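Side-chain contacts in C alpha-dehydrogenase (Sphingobium sp. SYK-6, PDB 4YAC), which binds NADH as a short-chain dehydrogenase/reductase and probably oxidises the Calpha alcohol of lignin-derived beta-aryl ethers early in their breakdown: residues I39-D42 and H43-E46; M48-F51 and S52-V56; A74-E77 and A78-V81; D106-D109 and W110-V114; N115-G118 and V119-G122. One frame throughout, in Å; residues are numbered along the deposited sequence.

Contact 1: I39-D42 and H43-E46; sequences IRQD and HLDE. With NAI (1,4-dihydronicotinamide adenine dinucleotide), chain B.
R40 reaches H43 through a single bend: CG lies beside the backbone N, and the turn about CG-CD (chi3 63°) sets the guanidinium over one face of the imidazole. H43 presents that face because its own CG also stands beside the backbone N (chi1 -74°). The two groups stack with centres 3.6 Å apart and planes inclined at 28°, and H43 NE2 lies 3.0 Å from R40 CZ, over the middle of the guanidinium. Nearer the backbone, R40 CD makes a CH-pi contact 3.8 Å from the ring centroid. D42 fixes the rotation of the arginine side-on, with R40 NE 2.9 Å from D42 OD1 and R40 NH2 2.6 Å from D42 OD2 in a salt bridge. At the ring edge, H43 ND1 donates to the ribose hydroxyl oxygen O3B of NADH over 2.9 Å. Across the next turn, from Q41 to D45, Q41 NE2 donates to D45 OD1 at 2.9 Å, from above the carboxylate plane. R40 occupies the N-cap of helix 41-51, and D38, at the end of strand 33-38, also hydrogen-bonds the cofactor. This is the adenosine-ribose site at the end of the second strand of an NAD(H)-binding Rossmann fold.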
loop_
_atom_site.group_PDB
_atom_site.type_symbol
_atom_site.label_atom_id
_atom_site.label_comp_id
_atom_site.label_asym_id
_atom_site.label_seq_id
_atom_site.Cartn_x
_atom_site.Cartn_y
_atom_site.Cartn_z
ATOM N N ILE A 39 -23.060 0.650 7.652
ATOM C CA ILE A 39 -23.547 -0.707 7.858
ATOM C C ILE A 39 -24.472 -0.788 9.072
ATOM O O ILE A 39 -25.375 -1.620 9.107
ATOM C CB ILE A 39 -22.381 -1.699 8.024
ATOM C CG1 ILE A 39 -22.876 -3.131 7.816
ATOM C CG2 ILE A 39 -21.705 -1.529 9.385
ATOM C CD1 ILE A 39 -21.744 -4.168 7.729
ATOM N N ARG A 40 -24.265 0.087 10.053
ATOM C CA ARG A 40 -25.047 0.035 11.286
ATOM C C ARG A 40 -26.269 0.943 11.263
ATOM O O ARG A 40 -26.153 2.161 11.142
ATOM C CB ARG A 40 -24.171 0.398 12.480
ATOM C CG ARG A 40 -23.306 -0.765 12.941
ATOM C CD ARG A 40 -22.514 -0.433 14.181
ATOM N NE ARG A 40 -23.366 -0.157 15.333
ATOM C CZ ARG A 40 -22.909 0.024 16.569
ATOM N NH1 ARG A 40 -21.608 -0.046 16.820
ATOM N NH2 ARG A 40 -23.755 0.275 17.558
ATOM N N GLN A 41 -27.444 0.337 11.404
ATOM C CA GLN A 41 -28.697 1.085 11.392
ATOM C C GLN A 41 -28.795 2.040 12.576
ATOM O O GLN A 41 -29.330 3.143 12.441
ATOM C CB GLN A 41 -29.893 0.129 11.402
ATOM C CG GLN A 41 -31.237 0.821 11.225
ATOM C CD GLN A 41 -31.364 1.502 9.874
ATOM O OE1 GLN A 41 -31.231 0.863 8.829
ATOM N NE2 GLN A 41 -31.619 2.809 9.889
ATOM N N ASP A 42 -28.289 1.632 13.738
ATOM C CA ASP A 42 -28.420 2.483 14.916
ATOM C C ASP A 42 -27.545 3.733 14.772
ATOM O O ASP A 42 -27.929 4.803 15.234
ATOM C CB ASP A 42 -28.108 1.705 16.217
ATOM C CG ASP A 42 -26.733 1.055 16.235
ATOM O OD1 ASP A 42 -26.011 1.075 15.220
ATOM O OD2 ASP A 42 -26.383 0.490 17.297
ATOM N N HIS A 43 -26.406 3.626 14.090
ATOM C CA HIS A 43 -25.571 4.803 13.848
ATOM C C HIS A 43 -26.265 5.778 12.894
ATOM O O HIS A 43 -26.242 6.987 13.111
ATOM C CB HIS A 43 -24.207 4.394 13.291
ATOM C CG HIS A 43 -23.299 3.781 14.314
ATOM N ND1 HIS A 43 -22.043 3.310 14.003
ATOM C CD2 HIS A 43 -23.465 3.569 15.641
ATOM C CE1 HIS A 43 -21.474 2.828 15.096
ATOM N NE2 HIS A 43 -22.313 2.975 16.103
ATOM N N LEU A 44 -26.867 5.243 11.836
ATOM C CA LEU A 44 -27.683 6.028 10.913
ATOM C C LEU A 44 -28.776 6.771 11.660
ATOM O O LEU A 44 -28.980 7.969 11.449
ATOM C CB LEU A 44 -28.311 5.114 9.854
ATOM C CG LEU A 44 -27.822 5.079 8.394
ATOM C CD1 LEU A 44 -26.477 5.739 8.155
ATOM C CD2 LEU A 44 -27.778 3.638 7.914
ATOM N N ASP A 45 -29.487 6.059 12.528
ATOM C CA ASP A 45 -30.596 6.655 13.267
ATOM C C ASP A 45 -30.103 7.788 14.165
ATOM O O ASP A 45 -30.777 8.810 14.309
ATOM C CB ASP A 45 -31.321 5.592 14.101
ATOM C CG ASP A 45 -32.054 4.571 13.245
ATOM O OD1 ASP A 45 -32.153 4.771 12.017
ATOM O OD2 ASP A 45 -32.543 3.568 13.805
ATOM N N GLU A 46 -28.930 7.602 14.766
ATOM C CA GLU A 46 -28.334 8.626 15.617
ATOM C C GLU A 46 -27.991 9.865 14.801
ATOM O O GLU A 46 -28.303 10.987 15.195
ATOM C CB GLU A 46 -27.080 8.086 16.307
ATOM C CG GLU A 46 -27.367 7.065 17.394
ATOM C CD GLU A 46 -26.146 6.244 17.770
ATOM O OE1 GLU A 46 -25.032 6.585 17.322
ATOM O OE2 GLU A 46 -26.304 5.255 18.514
HETATM P PA NAI B . -16.101 4.879 13.932
HETATM O O1A NAI B . -16.384 3.580 14.646
HETATM O O2A NAI B . -16.466 6.054 14.856
HETATM O O5B NAI B . -16.953 4.958 12.612
HETATM C C5B NAI B . -16.841 3.947 11.664
HETATM C C4B NAI B . -18.106 3.826 10.924
HETATM O O4B NAI B . -17.864 2.992 9.741
HETATM C C3B NAI B . -19.132 3.171 11.726
HETATM O O3B NAI B . -20.360 3.885 11.657
HETATM C C2B NAI B . -19.267 1.847 11.174
HETATM O O2B NAI B . -20.594 1.323 11.371
HETATM C C1B NAI B . -18.954 2.016 9.770
HETATM N N9A NAI B . -18.587 0.792 9.113
HETATM C C8A NAI B . -17.729 -0.179 9.536
HETATM N N7A NAI B . -17.671 -1.173 8.635
HETATM C C5A NAI B . -18.497 -0.869 7.585
HETATM C C6A NAI B . -18.859 -1.471 6.385
HETATM N N6A NAI B . -18.329 -2.738 5.988
HETATM N N1A NAI B . -19.746 -0.849 5.560
HETATM C C2A NAI B . -20.289 0.341 5.879
HETATM N N3A NAI B . -19.961 0.960 7.026
HETATM C C4A NAI B . -19.085 0.387 7.890
HETATM O O3 NAI B . -14.609 4.953 13.533
HETATM P PN NAI B . -13.837 6.349 13.373
HETATM O O1N NAI B . -13.774 7.048 14.722
HETATM O O2N NAI B . -12.353 6.069 12.836
HETATM O O5D NAI B . -14.583 7.252 12.359
#

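Contact 2: M48-F51 and S52-V56; sequences MGYF and SQKNV
K54 lies across one face of the Y50 ring, one turn after it in sequence, where helix 41-51 gives way to a loop. From the backbone outward, K54 CB passes 3.8 Å from the carbonyl oxygen F51 O. K54 CG sits over the phenol face, 4.0 Å from Y50 CE2, and a bend at chi2 (-67°) carries the chain on over the ring, so that K54 CE lies 3.4 Å from Y50 OH. Extended beyond CG, the chain then carries NZ past the hydroxyl end of the ring, and the K54 side chain touches E28 of helix 17-28. The hydroxyl is hydrogen-bonded to E28 OE2 and the ring makes a cation-pi contact with K24 of the same helix. With a leucine at Y50, E28 is likely to lose its phenol partner and the K54 chain the flat surface it lies on. The backbone closes underneath in a type I turn from F51 to K54, with K54 N donating to F51 O over 3.1 Å. S52 OG donates to G49 O at 2.9 Å from well above the carbonyl plane, and a water donates to the same oxygen. V56 CG2 packs against F51 CD1 at 3.8 Å. F51 is wedged between L20 and K24 of helix 17-28 and V58 of strand 57-62, and M48 lies on V58 and P60, pinning the helix end between that helix and the following strand.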
loop_
_atom_site.group_PDB
_atom_site.type_symbol
_atom_site.label_atom_id
_atom_site.label_comp_id
_atom_site.label_asym_id
_atom_site.label_seq_id
_atom_site.Cartn_x
_atom_site.Cartn_y
_atom_site.Cartn_z
ATOM N N MET A 48 -29.228 10.821 11.930
ATOM C CA MET A 48 -30.434 11.488 11.447
ATOM C C MET A 48 -31.162 12.194 12.582
ATOM O O MET A 48 -31.932 13.125 12.345
ATOM C CB MET A 48 -31.365 10.486 10.760
ATOM C CG MET A 48 -30.778 9.867 9.498
ATOM S SD MET A 48 -30.157 11.098 8.338
ATOM C CE MET A 48 -31.672 11.952 7.908
ATOM N N GLY A 49 -30.919 11.762 13.814
ATOM C CA GLY A 49 -31.461 12.460 14.965
ATOM C C GLY A 49 -30.884 13.862 15.033
ATOM O O GLY A 49 -31.588 14.834 15.339
ATOM N N TYR A 50 -29.591 13.960 14.737
ATOM C CA TYR A 50 -28.900 15.243 14.665
ATOM C C TYR A 50 -29.384 16.066 13.471
ATOM O O TYR A 50 -29.821 17.216 13.619
ATOM C CB TYR A 50 -27.384 15.016 14.574
ATOM C CG TYR A 50 -26.581 16.269 14.298
ATOM C CD1 TYR A 50 -26.172 17.096 15.335
ATOM C CD2 TYR A 50 -26.228 16.621 13.002
ATOM C CE1 TYR A 50 -25.440 18.239 15.089
ATOM C CE2 TYR A 50 -25.496 17.761 12.748
ATOM C CZ TYR A 50 -25.104 18.566 13.795
ATOM O OH TYR A 50 -24.369 19.700 13.548
ATOM N N PHE A 51 -29.320 15.469 12.286
ATOM C CA PHE A 51 -29.625 16.199 11.061
ATOM C C PHE A 51 -31.085 16.634 10.996
ATOM O O PHE A 51 -31.414 17.574 10.281
ATOM C CB PHE A 51 -29.279 15.357 9.833
ATOM C CG PHE A 51 -27.803 15.255 9.569
ATOM C CD1 PHE A 51 -27.046 16.394 9.353
ATOM C CD2 PHE A 51 -27.174 14.021 9.535
ATOM C CE1 PHE A 51 -25.692 16.310 9.113
ATOM C CE2 PHE A 51 -25.813 13.926 9.297
ATOM C CZ PHE A 51 -25.071 15.072 9.084
ATOM N N SER A 52 -31.959 15.966 11.744
ATOM C CA SER A 52 -33.373 16.345 11.765
ATOM C C SER A 52 -33.592 17.677 12.480
ATOM O O SER A 52 -34.703 18.214 12.478
ATOM C CB SER A 52 -34.220 15.268 12.445
ATOM O OG SER A 52 -34.030 15.287 13.849
ATOM N N GLN A 53 -32.534 18.193 13.105
ATOM C CA GLN A 53 -32.582 19.469 13.811
ATOM C C GLN A 53 -31.752 20.545 13.102
ATOM O O GLN A 53 -31.440 21.582 13.690
ATOM C CB GLN A 53 -32.088 19.290 15.245
ATOM C CG GLN A 53 -32.852 18.232 16.024
ATOM C CD GLN A 53 -34.327 18.552 16.158
ATOM O OE1 GLN A 53 -34.704 19.702 16.356
ATOM N NE2 GLN A 53 -35.171 17.534 16.043
ATOM N N LYS A 54 -31.414 20.291 11.839
ATOM C CA LYS A 54 -30.617 21.213 11.031
ATOM C C LYS A 54 -31.266 21.440 9.668
ATOM O O LYS A 54 -32.008 20.590 9.177
ATOM C CB LYS A 54 -29.199 20.672 10.827
ATOM C CG LYS A 54 -28.433 20.383 12.112
ATOM C CD LYS A 54 -28.139 21.662 12.875
ATOM C CE LYS A 54 -27.215 21.407 14.064
ATOM N NZ LYS A 54 -27.227 22.546 15.023
ATOM N N ASN A 55 -30.959 22.570 9.041
ATOM C CA ASN A 55 -31.486 22.855 7.713
ATOM C C ASN A 55 -30.632 22.200 6.631
ATOM O O ASN A 55 -29.843 22.858 5.948
ATOM C CB ASN A 55 -31.570 24.361 7.486
ATOM C CG ASN A 55 -32.553 24.727 6.390
ATOM O OD1 ASN A 55 -33.697 24.267 6.385
ATOM N ND2 ASN A 55 -32.111 25.546 5.448
ATOM N N VAL A 56 -30.800 20.890 6.485
ATOM C CA VAL A 56 -29.970 20.100 5.599
ATOM C C VAL A 56 -30.800 19.166 4.740
ATOM O O VAL A 56 -31.967 18.897 5.036
ATOM C CB VAL A 56 -28.960 19.255 6.397
ATOM C CG1 VAL A 56 -28.048 20.155 7.208
ATOM C CG2 VAL A 56 -29.696 18.276 7.306
HETATM O O HOH W 1 -33.517 14.786 17.202
#

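Contact 3: A74-E77 and A78-V81; sequences AVDE and AEQV
V75 and E79, one helical turn apart, cross at a slant, the V75 methyl CG1 passing 4.0 Å from E79 OE2. The glutamate runs extended beyond CG, its CG first skimming V75 O at 3.3 Å. D76 turns its carboxylate to the same side, and D76 OD1 stands 4.2 Å from E79 OE1. This closeness of like charges is probably offset by R129, whose NH1 forms salt bridges with D76 OD1 and E79 OE2. E77 leaves in another direction: with CG opposite the backbone N (chi1 -174°) it extends to H59, with E77 OE2 hydrogen-bonded to H59 NE2, while V81 turns back and rests CG2 3.2 Å from E77 O. The same oxygen accepts V81 N at 2.9 Å, and D76 O accepts Q80 N at 3.0 Å, so regular helical bonding continues to the last turn. Helix 68-81 packs with V75 against T125 and V126 of helix 105-133, V75 and A78 on F10 of strand 8-12, and A74 and E77 on V61 of strand 57-62.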
loop_
_atom_site.group_PDB
_atom_site.type_symbol
_atom_site.label_atom_id
_atom_site.label_comp_id
_atom_site.label_asym_id
_atom_site.label_seq_id
_atom_site.Cartn_x
_atom_site.Cartn_y
_atom_site.Cartn_z
ATOM N N ALA A 74 -27.198 1.084 -3.672
ATOM C CA ALA A 74 -27.178 2.252 -2.798
ATOM C C ALA A 74 -26.868 3.521 -3.582
ATOM O O ALA A 74 -27.418 4.583 -3.296
ATOM C CB ALA A 74 -26.163 2.066 -1.682
ATOM N N VAL A 75 -25.988 3.413 -4.569
ATOM C CA VAL A 75 -25.669 4.562 -5.402
ATOM C C VAL A 75 -26.844 4.868 -6.334
ATOM O O VAL A 75 -27.146 6.033 -6.585
ATOM C CB VAL A 75 -24.376 4.335 -6.207
ATOM C CG1 VAL A 75 -24.147 5.460 -7.196
ATOM C CG2 VAL A 75 -23.191 4.240 -5.262
ATOM N N ASP A 76 -27.512 3.833 -6.841
ATOM C CA ASP A 76 -28.749 4.036 -7.599
ATOM C C ASP A 76 -29.737 4.851 -6.779
ATOM O O ASP A 76 -30.341 5.806 -7.271
ATOM C CB ASP A 76 -29.399 2.706 -7.967
ATOM C CG ASP A 76 -28.728 2.013 -9.128
ATOM O OD1 ASP A 76 -27.685 2.492 -9.627
ATOM O OD2 ASP A 76 -29.263 0.967 -9.535
ATOM N N GLU A 77 -29.901 4.441 -5.524
ATOM C CA GLU A 77 -30.805 5.103 -4.593
ATOM C C GLU A 77 -30.429 6.572 -4.424
ATOM O O GLU A 77 -31.297 7.451 -4.429
ATOM C CB GLU A 77 -30.790 4.382 -3.244
ATOM C CG GLU A 77 -31.814 4.903 -2.248
ATOM C CD GLU A 77 -31.821 4.115 -0.950
ATOM O OE1 GLU A 77 -31.881 2.870 -1.003
ATOM O OE2 GLU A 77 -31.766 4.746 0.125
ATOM N N ALA A 78 -29.133 6.835 -4.292
ATOM C CA ALA A 78 -28.638 8.202 -4.195
ATOM C C ALA A 78 -29.067 9.024 -5.408
ATOM O O ALA A 78 -29.469 10.178 -5.275
ATOM C CB ALA A 78 -27.125 8.206 -4.065
ATOM N N GLU A 79 -28.992 8.420 -6.588
ATOM C CA GLU A 79 -29.338 9.114 -7.825
ATOM C C GLU A 79 -30.836 9.392 -7.920
ATOM O O GLU A 79 -31.252 10.423 -8.456
ATOM C CB GLU A 79 -28.874 8.300 -9.034
ATOM C CG GLU A 79 -27.363 8.150 -9.113
ATOM C CD GLU A 79 -26.909 7.228 -10.228
ATOM O OE1 GLU A 79 -27.764 6.556 -10.844
ATOM O OE2 GLU A 79 -25.689 7.179 -10.490
ATOM N N GLN A 80 -31.646 8.472 -7.408
ATOM C CA GLN A 80 -33.094 8.643 -7.434
ATOM C C GLN A 80 -33.536 9.708 -6.446
ATOM O O GLN A 80 -34.457 10.477 -6.718
ATOM C CB GLN A 80 -33.804 7.323 -7.120
ATOM C CG GLN A 80 -33.774 6.305 -8.251
ATOM C CD GLN A 80 -34.291 6.871 -9.561
ATOM O OE1 GLN A 80 -35.326 7.537 -9.597
ATOM N NE2 GLN A 80 -33.562 6.621 -10.641
ATOM N N VAL A 81 -32.872 9.751 -5.298
ATOM C CA VAL A 81 -33.273 10.650 -4.224
ATOM C C VAL A 81 -32.767 12.075 -4.456
ATOM O O VAL A 81 -33.519 13.040 -4.282
ATOM C CB VAL A 81 -32.772 10.121 -2.865
ATOM C CG1 VAL A 81 -32.979 11.150 -1.759
ATOM C CG2 VAL A 81 -33.488 8.820 -2.521
#

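Contact 4: D106-D109 and W110-V114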
loop_
_atom_site.group_PDB
_atom_site.type_symbol
_atom_site.label_atom_id
_atom_site.label_comp_id
_atom_site.label_asym_id
_atom_site.label_seq_id
_atom_site.Cartn_x
_atom_site.Cartn_y
_atom_site.Cartn_z
ATOM N N ASP A 106 -8.930 -14.509 9.644
ATOM C CA ASP A 106 -10.176 -13.759 9.777
ATOM C C ASP A 106 -9.872 -12.292 10.097
ATOM O O ASP A 106 -10.574 -11.394 9.613
ATOM C CB ASP A 106 -11.084 -14.362 10.861
ATOM C CG ASP A 106 -11.695 -15.701 10.451
ATOM O OD1 ASP A 106 -11.596 -16.076 9.264
ATOM O OD2 ASP A 106 -12.286 -16.378 11.322
ATOM N N ASP A 107 -8.835 -12.050 10.901
ATOM C CA ASP A 107 -8.407 -10.685 11.220
ATOM C C ASP A 107 -8.001 -9.952 9.945
ATOM O O ASP A 107 -8.394 -8.807 9.717
ATOM C CB ASP A 107 -7.227 -10.670 12.204
ATOM C CG ASP A 107 -7.597 -11.162 13.592
ATOM O OD1 ASP A 107 -8.782 -11.063 13.972
ATOM O OD2 ASP A 107 -6.681 -11.633 14.310
ATOM N N TRP A 108 -7.193 -10.620 9.126
ATOM C CA TRP A 108 -6.746 -10.061 7.856
ATOM C C TRP A 108 -7.917 -9.760 6.921
ATOM O O TRP A 108 -8.040 -8.647 6.400
ATOM C CB TRP A 108 -5.778 -11.024 7.164
ATOM C CG TRP A 108 -4.341 -10.858 7.558
ATOM C CD1 TRP A 108 -3.604 -11.684 8.362
ATOM C CD2 TRP A 108 -3.453 -9.820 7.133
ATOM N NE1 TRP A 108 -2.320 -11.211 8.473
ATOM C CE2 TRP A 108 -2.203 -10.066 7.727
ATOM C CE3 TRP A 108 -3.596 -8.694 6.314
ATOM C CZ2 TRP A 108 -1.104 -9.236 7.531
ATOM C CZ3 TRP A 108 -2.500 -7.871 6.124
ATOM C CH2 TRP A 108 -1.275 -8.146 6.727
ATOM N N ASP A 109 -8.778 -10.751 6.716
ATOM C CA ASP A 109 -9.863 -10.629 5.748
ATOM C C ASP A 109 -10.846 -9.516 6.110
ATOM O O ASP A 109 -11.280 -8.766 5.238
ATOM C CB ASP A 109 -10.617 -11.956 5.618
ATOM C CG ASP A 109 -9.792 -13.039 4.940
ATOM O OD1 ASP A 109 -8.806 -12.709 4.251
ATOM O OD2 ASP A 109 -10.141 -14.226 5.088
ATOM N N TRP A 110 -11.204 -9.411 7.384
ATOM C CA TRP A 110 -12.135 -8.371 7.820
ATOM C C TRP A 110 -11.591 -6.976 7.515
ATOM O O TRP A 110 -12.262 -6.170 6.875
ATOM C CB TRP A 110 -12.431 -8.516 9.314
ATOM C CG TRP A 110 -13.175 -7.365 9.906
ATOM C CD1 TRP A 110 -14.291 -6.754 9.400
ATOM C CD2 TRP A 110 -12.869 -6.692 11.128
ATOM N NE1 TRP A 110 -14.691 -5.738 10.232
ATOM C CE2 TRP A 110 -13.833 -5.681 11.303
ATOM C CE3 TRP A 110 -11.871 -6.842 12.096
ATOM C CZ2 TRP A 110 -13.828 -4.829 12.398
ATOM C CZ3 TRP A 110 -11.868 -5.992 13.182
ATOM C CH2 TRP A 110 -12.842 -5.002 13.326
ATOM N N GLN A 111 -10.366 -6.695 7.947
ATOM C CA GLN A 111 -9.798 -5.362 7.764
ATOM C C GLN A 111 -9.471 -5.088 6.297
ATOM O O GLN A 111 -9.671 -3.973 5.813
ATOM C CB GLN A 111 -8.554 -5.189 8.637
ATOM C CG GLN A 111 -8.874 -5.195 10.126
ATOM C CD GLN A 111 -7.665 -4.922 10.996
ATOM O OE1 GLN A 111 -7.135 -3.811 11.011
ATOM N NE2 GLN A 111 -7.224 -5.937 11.728
ATOM N N MET A 112 -8.988 -6.103 5.582
ATOM C CA MET A 112 -8.737 -5.970 4.150
ATOM C C MET A 112 -10.033 -5.665 3.401
ATOM O O MET A 112 -10.069 -4.795 2.529
ATOM C CB MET A 112 -8.104 -7.243 3.586
ATOM C CG MET A 112 -6.627 -7.383 3.895
ATOM S SD MET A 112 -5.594 -6.290 2.889
ATOM C CE MET A 112 -4.309 -5.924 4.062
ATOM N N ASP A 113 -11.106 -6.367 3.750
ATOM C CA ASP A 113 -12.357 -6.230 3.009
ATOM C C ASP A 113 -12.949 -4.827 3.182
ATOM O O ASP A 113 -13.346 -4.193 2.206
ATOM C CB ASP A 113 -13.366 -7.303 3.449
ATOM C CG ASP A 113 -14.358 -7.676 2.353
ATOM O OD1 ASP A 113 -14.160 -7.281 1.183
ATOM O OD2 ASP A 113 -15.330 -8.394 2.665
ATOM N N VAL A 114 -13.006 -4.328 4.412
ATOM C CA VAL A 114 -13.586 -3.000 4.638
ATOM C C VAL A 114 -12.648 -1.889 4.182
ATOM O O VAL A 114 -13.063 -0.980 3.468
ATOM C CB VAL A 114 -13.928 -2.763 6.124
ATOM C CG1 VAL A 114 -14.524 -1.365 6.326
ATOM C CG2 VAL A 114 -14.895 -3.816 6.620
#
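The carbonyl oxygen W108 O accepts M112 N at 2.8 Å in a bond with an N-H...O angle of 161°, and the M112 side chain rises beside that same oxygen, with CG 3.1 Å from W108 O. Bends at chi2 (-75°) and chi3 then bring the methyl group back toward the indole. M112 CE meets the ring at its edge, near the plane, 3.4 Å from W108 CZ3, and the two side chains run alongside each other in the same direction. Cut back to an alanine, the M112 position is likely to leave a gap beside CZ3 and the indole edge without its methyl neighbour. Elsewhere in the turn, D113 N donates to D109 O over 2.8 Å, whereas the bond from Q111 N to D107 O is long and weak at 3.4 Å. The D109 carboxylate is engaged across the dimer interface, in a salt bridge to R68 of the second subunit, and W108 packs on I120 of that subunit. Within the chain, W110 leans on V94 and Q96 and V114 touches the cofactor. This opening part of helix 105-133 is laid against helix 155-174, W108 resting on I156 and T159, and M112 on T159 and T160.

Contact 5: N115-G118 and V119-G122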
loop_
_atom_site.group_PDB
_atom_site.type_symbol
_atom_site.label_atom_id
_atom_site.label_comp_id
_atom_site.label_asym_id
_atom_site.label_seq_id
_atom_site.Cartn_x
_atom_site.Cartn_y
_atom_site.Cartn_z
ATOM N N ASN A 115 -11.388 -1.960 4.593
ATOM C CA ASN A 115 -10.472 -0.846 4.377
ATOM C C ASN A 115 -9.965 -0.736 2.945
ATOM O O ASN A 115 -9.665 0.365 2.482
ATOM C CB ASN A 115 -9.278 -0.951 5.328
ATOM C CG ASN A 115 -9.668 -0.754 6.781
ATOM O OD1 ASN A 115 -10.847 -0.577 7.109
ATOM N ND2 ASN A 115 -8.674 -0.788 7.663
ATOM N N VAL A 116 -9.856 -1.864 2.244
ATOM C CA VAL A 116 -9.347 -1.842 0.880
ATOM C C VAL A 116 -10.470 -2.125 -0.113
ATOM O O VAL A 116 -10.762 -1.286 -0.963
ATOM C CB VAL A 116 -8.202 -2.844 0.670
ATOM C CG1 VAL A 116 -7.576 -2.637 -0.709
ATOM C CG2 VAL A 116 -7.144 -2.669 1.747
ATOM N N ASN A 117 -11.106 -3.289 -0.024
ATOM C CA ASN A 117 -12.175 -3.607 -0.965
ATOM C C ASN A 117 -13.344 -2.635 -0.860
ATOM O O ASN A 117 -13.969 -2.332 -1.866
ATOM C CB ASN A 117 -12.683 -5.039 -0.772
ATOM C CG ASN A 117 -11.795 -6.072 -1.439
ATOM O OD1 ASN A 117 -11.161 -5.803 -2.460
ATOM N ND2 ASN A 117 -11.754 -7.268 -0.866
ATOM N N GLY A 118 -13.641 -2.140 0.338
ATOM C CA GLY A 118 -14.730 -1.183 0.491
ATOM C C GLY A 118 -14.476 0.089 -0.298
ATOM O O GLY A 118 -15.402 0.675 -0.879
ATOM N N VAL A 119 -13.217 0.515 -0.321
ATOM C CA VAL A 119 -12.816 1.702 -1.071
ATOM C C VAL A 119 -12.803 1.402 -2.567
ATOM O O VAL A 119 -13.307 2.194 -3.370
ATOM C CB VAL A 119 -11.427 2.205 -0.625
ATOM C CG1 VAL A 119 -10.978 3.393 -1.472
ATOM C CG2 VAL A 119 -11.448 2.586 0.848
ATOM N N ILE A 120 -12.222 0.262 -2.942
ATOM C CA ILE A 120 -12.236 -0.171 -4.338
ATOM C C ILE A 120 -13.673 -0.243 -4.849
ATOM O O ILE A 120 -13.981 0.230 -5.948
ATOM C CB ILE A 120 -11.565 -1.546 -4.520
ATOM C CG1 ILE A 120 -10.067 -1.445 -4.244
ATOM C CG2 ILE A 120 -11.787 -2.080 -5.941
ATOM C CD1 ILE A 120 -9.394 -2.789 -4.095
ATOM N N ASN A 121 -14.547 -0.842 -4.049
ATOM C CA ASN A 121 -15.937 -1.027 -4.448
ATOM C C ASN A 121 -16.640 0.303 -4.712
ATOM O O ASN A 121 -17.387 0.434 -5.679
ATOM C CB ASN A 121 -16.702 -1.815 -3.385
ATOM C CG ASN A 121 -16.281 -3.275 -3.314
ATOM O OD1 ASN A 121 -15.609 -3.791 -4.214
ATOM N ND2 ASN A 121 -16.689 -3.952 -2.243
ATOM N N GLY A 122 -16.397 1.291 -3.860
ATOM C CA GLY A 122 -16.986 2.604 -4.059
ATOM C C GLY A 122 -16.439 3.274 -5.301
ATOM O O GLY A 122 -17.195 3.801 -6.124
HETATM O O HOH W 2 -12.910 -4.698 -4.341
#
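V116 and I120 meet near the middle of helix 105-133, in a Rossmann-fold dehydrogenase, just where a wider pi-type turn at 115-117 interrupts the regular alpha-helical spacing. In the backbone, I120 N donates to V116 O over 2.9 Å in an almost straight bond (175°), restoring the normal spacing after the wide turn, and G122 N reaches G118 O at 3.2 Å. V116 O also receives a weak bond from V119 N. The apolar pair is V116 CG1 and I120 CD1, 3.8 Å apart on side chains that run side by side. Two methyl-to-oxygen van der Waals contacts accompany it: I120 CD1 passes 3.9 Å from N117 OD1, and V119 CG2, set beside its own backbone N, lies 3.3 Å from N115 O. V119 also packs on V164 and L167 of helix 155-174. The buried amides of N115 and N121 are satisfied by partners beyond the turn. N115 bonds through OD1 to V94 N and through ND2 to T160. N121 gives ND2 to L65 O, beside the NADH site, and its OD1 accepts from R68; it also packs on F105 of the second subunit. N117, partly exposed, is hydrogen-bonded through ND2 to D113 OD1. One water joins N117 and N121, donating to N117 OD1 at 2.8 Å and to N121 OD1 at 2.9 Å.

Overall arrangement
Along the chain the five contacts follow in series, and none nests within or crosses another. Contact 1 opens helix 41-51 after strand 33-38, and contact 2 closes it, making the turn into strand 57-62; their centres are 14 Å apart. Contact 3 ends helix 68-81, which leads back to strand 87-90. Contacts 4 and 5 are successive turns of helix 105-133, joined by a probable hydrogen bond from N117 N to M112 O. Contact 3 approaches contact 5 to about 6 Å between nearest atoms. Contact 1 lies at the cofactor, contacts 2 and 3 fix helices that flank the parallel sheet, and contacts 4 and 5 run from the cofactor side to the dimer interface.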